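PDB 4NRH: CopN from Chlamydia pneumoniae, which probably acts as a type III secretion gatekeeper of the YopN/MxiC family, working with the chaperone Scc3 to direct secretion of translocators. Local coordinates for residues S198-F202 / V229-H234; I218-L224 / L254-D260. All coordinates share one frame; numbering follows the deposited sequence.

Contact 1 of 2, residues S198-F202 / V229-H234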
loop_
_atom_site.group_PDB
_atom_site.type_symbol
_atom_site.label_atom_id
_atom_site.label_comp_id
_atom_site.label_asym_id
_atom_site.label_seq_id
_atom_site.Cartn_x
_atom_site.Cartn_y
_atom_site.Cartn_z
ATOM N N SER A 198 7.914 -1.650 8.885
ATOM C CA SER A 198 8.901 -1.006 9.744
ATOM C C SER A 198 9.053 -1.756 11.061
ATOM O O SER A 198 10.165 -2.074 11.477
ATOM C CB SER A 198 8.516 0.448 10.016
ATOM O OG SER A 198 8.420 1.183 8.812
ATOM N N TYR A 199 7.927 -2.027 11.715
ATOM C CA TYR A 199 7.927 -2.787 12.961
ATOM C C TYR A 199 8.575 -4.151 12.759
ATOM O O TYR A 199 9.339 -4.613 13.602
ATOM C CB TYR A 199 6.504 -2.948 13.501
ATOM C CG TYR A 199 5.938 -1.687 14.116
ATOM C CD1 TYR A 199 5.289 -0.738 13.336
ATOM C CD2 TYR A 199 6.053 -1.446 15.478
ATOM C CE1 TYR A 199 4.770 0.415 13.897
ATOM C CE2 TYR A 199 5.537 -0.298 16.049
ATOM C CZ TYR A 199 4.897 0.628 15.255
ATOM O OH TYR A 199 4.384 1.772 15.823
ATOM N N ASP A 200 8.265 -4.786 11.633
ATOM C CA ASP A 200 8.856 -6.075 11.291
ATOM C C ASP A 200 10.364 -5.946 11.118
ATOM O O ASP A 200 11.128 -6.796 11.580
ATOM C CB ASP A 200 8.223 -6.636 10.015
ATOM C CG ASP A 200 8.875 -7.931 9.560
ATOM O OD1 ASP A 200 9.902 -7.866 8.849
ATOM O OD2 ASP A 200 8.361 -9.013 9.913
ATOM N N TYR A 201 10.786 -4.879 10.447
ATOM C CA TYR A 201 12.201 -4.638 10.201
ATOM C C TYR A 201 12.968 -4.403 11.498
ATOM O O TYR A 201 13.991 -5.040 11.746
ATOM C CB TYR A 201 12.383 -3.441 9.264
ATOM C CG TYR A 201 13.828 -3.097 8.984
ATOM C CD1 TYR A 201 14.620 -3.933 8.208
ATOM C CD2 TYR A 201 14.401 -1.941 9.497
ATOM C CE1 TYR A 201 15.941 -3.626 7.950
ATOM C CE2 TYR A 201 15.723 -1.625 9.242
ATOM C CZ TYR A 201 16.488 -2.473 8.467
ATOM O OH TYR A 201 17.803 -2.171 8.207
ATOM N N PHE A 202 12.461 -3.504 12.333
ATOM C CA PHE A 202 13.145 -3.145 13.572
ATOM C C PHE A 202 13.120 -4.261 14.614
ATOM O O PHE A 202 14.067 -4.410 15.381
ATOM C CB PHE A 202 12.541 -1.865 14.153
ATOM C CG PHE A 202 12.815 -0.643 13.323
ATOM C CD1 PHE A 202 14.114 -0.301 12.983
ATOM C CD2 PHE A 202 11.779 0.158 12.879
ATOM C CE1 PHE A 202 14.373 0.820 12.217
ATOM C CE2 PHE A 202 12.031 1.279 12.114
ATOM C CZ PHE A 202 13.330 1.611 11.783
ATOM N N VAL A 229 11.811 2.468 18.706
ATOM C CA VAL A 229 12.623 2.795 17.539
ATOM C C VAL A 229 11.751 2.989 16.301
ATOM O O VAL A 229 11.971 3.910 15.512
ATOM C CB VAL A 229 13.673 1.697 17.260
ATOM C CG1 VAL A 229 14.478 2.032 16.016
ATOM C CG2 VAL A 229 14.591 1.521 18.460
ATOM N N ALA A 230 10.756 2.120 16.141
ATOM C CA ALA A 230 9.835 2.202 15.011
ATOM C C ALA A 230 9.020 3.489 15.039
ATOM O O ALA A 230 8.772 4.098 13.999
ATOM C CB ALA A 230 8.908 0.993 14.996
ATOM N N GLU A 231 8.604 3.899 16.233
ATOM C CA GLU A 231 7.834 5.128 16.389
ATOM C C GLU A 231 8.686 6.358 16.084
ATOM O O GLU A 231 8.191 7.342 15.539
ATOM C CB GLU A 231 7.245 5.221 17.799
ATOM C CG GLU A 231 6.093 4.256 18.044
ATOM C CD GLU A 231 5.723 4.139 19.511
ATOM O OE1 GLU A 231 6.509 4.600 20.365
ATOM O OE2 GLU A 231 4.645 3.584 19.809
ATOM N N SER A 232 9.966 6.296 16.440
ATOM C CA SER A 232 10.893 7.384 16.143
ATOM C C SER A 232 11.114 7.481 14.639
ATOM O O SER A 232 11.135 8.574 14.073
ATOM C CB SER A 232 12.228 7.176 16.865
ATOM O OG SER A 232 12.106 7.432 18.253
ATOM N N TYR A 233 11.283 6.324 14.007
ATOM C CA TYR A 233 11.446 6.223 12.559
ATOM C C TYR A 233 10.281 6.881 11.827
ATOM O O TYR A 233 10.478 7.642 10.880
ATOM C CB TYR A 233 11.580 4.753 12.153
ATOM C CG TYR A 233 11.785 4.506 10.675
ATOM C CD1 TYR A 233 12.888 5.024 10.007
ATOM C CD2 TYR A 233 10.891 3.726 9.954
ATOM C CE1 TYR A 233 13.081 4.789 8.657
ATOM C CE2 TYR A 233 11.076 3.482 8.607
ATOM C CZ TYR A 233 12.172 4.016 7.962
ATOM O OH TYR A 233 12.354 3.776 6.619
ATOM N N HIS A 234 9.066 6.581 12.274
ATOM C CA HIS A 234 7.861 7.135 11.666
ATOM C C HIS A 234 7.707 8.619 11.978
ATOM O O HIS A 234 7.196 9.382 11.159
ATOM C CB HIS A 234 6.629 6.364 12.140
ATOM C CG HIS A 234 6.577 4.955 11.642
ATOM N ND1 HIS A 234 6.049 3.921 12.385
ATOM C CD2 HIS A 234 6.987 4.408 10.474
ATOM C CE1 HIS A 234 6.138 2.798 11.696
ATOM N NE2 HIS A 234 6.702 3.066 10.533
HETATM O O HOH W 1 3.293 2.361 18.116
#

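Contact 2 of 2, residues I218-L224 / L254-D260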
loop_
_atom_site.group_PDB
_atom_site.type_symbol
_atom_site.label_atom_id
_atom_site.label_comp_id
_atom_site.label_asym_id
_atom_site.label_seq_id
_atom_site.Cartn_x
_atom_site.Cartn_y
_atom_site.Cartn_z
ATOM N N ILE A 218 29.175 -1.446 25.718
ATOM C CA ILE A 218 28.352 -0.241 25.702
ATOM C C ILE A 218 26.949 -0.515 26.239
ATOM O O ILE A 218 26.220 -1.349 25.703
ATOM C CB ILE A 218 28.251 0.352 24.286
ATOM C CG1 ILE A 218 29.641 0.739 23.780
ATOM C CG2 ILE A 218 27.326 1.560 24.280
ATOM C CD1 ILE A 218 29.643 1.306 22.382
ATOM N N GLN A 219 26.581 0.195 27.300
ATOM C CA GLN A 219 25.268 0.040 27.912
ATOM C C GLN A 219 24.211 0.857 27.174
ATOM O O GLN A 219 24.443 2.014 26.822
ATOM C CB GLN A 219 25.319 0.452 29.387
ATOM C CG GLN A 219 23.957 0.606 30.050
ATOM C CD GLN A 219 23.360 -0.718 30.493
ATOM O OE1 GLN A 219 23.219 -1.650 29.702
ATOM N NE2 GLN A 219 23.005 -0.804 31.771
ATOM N N THR A 220 23.052 0.249 26.942
ATOM C CA THR A 220 21.950 0.932 26.275
ATOM C C THR A 220 20.802 1.145 27.259
ATOM O O THR A 220 20.669 0.395 28.226
ATOM C CB THR A 220 21.452 0.133 25.052
ATOM O OG1 THR A 220 21.114 -1.202 25.452
ATOM C CG2 THR A 220 22.526 0.078 23.980
ATOM N N PRO A 221 19.970 2.174 27.020
ATOM C CA PRO A 221 18.842 2.462 27.915
ATOM C C PRO A 221 17.840 1.313 28.008
ATOM O O PRO A 221 17.524 0.680 26.999
ATOM C CB PRO A 221 18.195 3.696 27.276
ATOM C CG PRO A 221 19.289 4.334 26.496
ATOM C CD PRO A 221 20.110 3.199 25.970
ATOM N N SER A 222 17.358 1.052 29.218
ATOM C CA SER A 222 16.437 -0.050 29.471
ATOM C C SER A 222 15.071 0.201 28.835
ATOM O O SER A 222 14.346 -0.741 28.516
ATOM C CB SER A 222 16.280 -0.283 30.975
ATOM O OG SER A 222 15.642 0.816 31.601
ATOM N N ASP A 223 14.729 1.472 28.649
ATOM C CA ASP A 223 13.436 1.840 28.076
ATOM C C ASP A 223 13.433 1.772 26.550
ATOM O O ASP A 223 12.487 2.218 25.902
ATOM C CB ASP A 223 13.031 3.243 28.545
ATOM C CG ASP A 223 14.070 4.307 28.209
ATOM O OD1 ASP A 223 14.974 4.044 27.388
ATOM O OD2 ASP A 223 13.981 5.417 28.771
ATOM N N LEU A 224 14.500 1.213 25.988
ATOM C CA LEU A 224 14.669 1.140 24.543
ATOM C C LEU A 224 14.216 -0.202 23.973
ATOM O O LEU A 224 14.682 -1.257 24.403
ATOM C CB LEU A 224 16.126 1.392 24.160
ATOM C CG LEU A 224 16.417 1.290 22.662
ATOM C CD1 LEU A 224 15.685 2.382 21.902
ATOM C CD2 LEU A 224 17.908 1.348 22.395
ATOM N N LEU A 254 16.409 8.779 21.897
ATOM C CA LEU A 254 16.039 7.373 21.809
ATOM C C LEU A 254 17.017 6.446 22.539
ATOM O O LEU A 254 16.598 5.561 23.283
ATOM C CB LEU A 254 15.924 6.962 20.339
ATOM C CG LEU A 254 15.425 5.552 20.027
ATOM C CD1 LEU A 254 14.033 5.348 20.605
ATOM C CD2 LEU A 254 15.429 5.305 18.528
ATOM N N ILE A 255 18.315 6.645 22.321
ATOM C CA ILE A 255 19.313 5.685 22.791
ATOM C C ILE A 255 20.413 6.321 23.652
ATOM O O ILE A 255 21.279 5.625 24.182
ATOM C CB ILE A 255 19.970 4.955 21.594
ATOM C CG1 ILE A 255 20.617 3.637 22.038
ATOM C CG2 ILE A 255 20.967 5.870 20.890
ATOM C CD1 ILE A 255 21.144 2.792 20.900
ATOM N N GLY A 256 20.368 7.637 23.817
ATOM C CA GLY A 256 21.378 8.319 24.610
ATOM C C GLY A 256 22.481 8.946 23.778
ATOM O O GLY A 256 22.338 9.112 22.566
ATOM N N ASP A 257 23.585 9.299 24.431
ATOM C CA ASP A 257 24.617 10.124 23.805
ATOM C C ASP A 257 25.885 9.378 23.384
ATOM O O ASP A 257 26.818 9.995 22.868
ATOM C CB ASP A 257 25.001 11.268 24.746
ATOM C CG ASP A 257 23.872 12.259 24.946
ATOM O OD1 ASP A 257 23.139 12.531 23.971
ATOM O OD2 ASP A 257 23.719 12.767 26.076
ATOM N N ASP A 258 25.934 8.068 23.609
ATOM C CA ASP A 258 27.095 7.286 23.188
ATOM C C ASP A 258 27.213 7.306 21.667
ATOM O O ASP A 258 26.249 7.014 20.960
ATOM C CB ASP A 258 27.004 5.848 23.703
ATOM C CG ASP A 258 28.191 5.003 23.282
ATOM O OD1 ASP A 258 28.152 4.425 22.176
ATOM O OD2 ASP A 258 29.167 4.923 24.058
ATOM N N VAL A 259 28.399 7.650 21.172
ATOM C CA VAL A 259 28.604 7.871 19.742
ATOM C C VAL A 259 28.361 6.618 18.897
ATOM O O VAL A 259 27.764 6.700 17.823
ATOM C CB VAL A 259 30.032 8.418 19.465
ATOM C CG1 VAL A 259 31.105 7.494 20.033
ATOM C CG2 VAL A 259 30.238 8.665 17.975
ATOM N N ASP A 260 28.801 5.462 19.383
ATOM C CA ASP A 260 28.589 4.209 18.665
ATOM C C ASP A 260 27.115 3.819 18.672
ATOM O O ASP A 260 26.616 3.220 17.720
ATOM C CB ASP A 260 29.435 3.089 19.269
ATOM C CG ASP A 260 30.922 3.365 19.180
ATOM O OD1 ASP A 260 31.474 3.286 18.062
ATOM O OD2 ASP A 260 31.539 3.659 20.225
#

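Contact 1 of 2, residues S198-F202 / V229-H234
Phe202 drives its ring edge against the face of Tyr233, and that offset edge-to-face pair, planes 77° apart and centroids 5.1 Å apart, lies at the heart of a helix-helix packing. The long helix 179-215 meets helix 226-237 here, within the all-helical C-terminal part of this YopN/MxiC-type protein; the two short segments run closer to antiparallel than parallel, their axes 9.5 Å apart at closest approach. CZ of Phe202 is the atom that sits over the Tyr233 ring, 3.5 Å from Tyr233 CG. With CG1 anti to its backbone N (chi1 178°), Val229 lays that methyl over one face of Phe202, 4.0 Å from the ring centroid, while Tyr201 CD2 of the same helix as Phe202 lies against the opposite face.

Ala230 is the small residue between two aromatics: its CB makes a CH-pi contact over the Tyr199 ring, 14° off the normal, and also touches CD2 of Phe202. On the same helix, His234 brings CE1 to 3.5 Å from Tyr199 CE1, the two rings meeting obliquely. Its NE2 is hydrogen-bonded to OG of Ser198, either atom being a possible donor, and that OG also lies at the edge of the Tyr233 ring.

Further out, Tyr152 lies with its ring nearly parallel to that of Tyr199, and helix 139-149 adds Leu143 and Gln147 beside it. The hydroxyl of Tyr233 is held by Thr276, which fixes the far end of the ring that receives Phe202. At the exposed margin a single water bridges the helices, 2.6 Å from Tyr199 OH and donating to Glu231 OE2 at 2.5 Å.

Contact 2 of 2, residues I218-L224 / L254-D260
Leu224 reaches the end of helix 244-255 with both methyls, each given to a different residue. CD1 meets CD1 of Leu254 at 3.6 Å, the two side chains crossing at about a right angle, and it lies equally close to the Leu254 carbonyl O. CD2 goes instead to Ile255 CG1, also at 3.6 Å, where the chains pass at a slant. CG anti to the backbone N (chi1 178°) carries the Leu224 methyls to the helix end. Pro221 approaches the backbone: its ring carbon CD comes to 3.2 Å from Ile255 O, with CG close behind.

Segment 218-224, part of the loop that links helix 179-215 to helix 226-237, thus lies across the turn between two successive helices, 244-255 and 259-272. A type I beta turn from Pro221 to Leu224, closed by the bond from Leu224 N to Pro221 O, brings proline and leucine to the same helix end. There Gly256 is the first residue to leave helical geometry, with phi 98°, and Asp258 takes the N-cap position of the next helix, its OD1 accepting from the backbone N of Ser261.

Ile218 lies against this capping carboxylate. Its CG2 and CD1 both touch Asp258 OD1, CD1 at 3.5 Å, the side chains crossing aslant. With CG1 anti to the carbonyl carbon (chi1 -61°) and the chain extended beyond it, CD1 reaches Asp260 as well, crossing that side chain at about a right angle, 3.6 Å from its CB.

How the contacts relate
Contact 1 is the more buried of the two, a helix-on-helix interface rich in aromatic rings with a serine-histidine hydrogen bond and a bridging water at its margin. Contact 2 is only partly buried and farther from the chain's centre: a loop rests on an interhelical turn through aliphatic side chains set against one another, against backbone carbonyls and against aspartate side chains, without a hydrogen bond across it. Their centres are 16 Å apart, yet they meet where Val229 CG2 lies 3.7 Å from Leu224 CD1 and Leu254 packs on Val229 and Ser232. Along the chain their segments alternate, and helix 226-237, held by 198-202 in contact 1, begins just after the loop of contact 2.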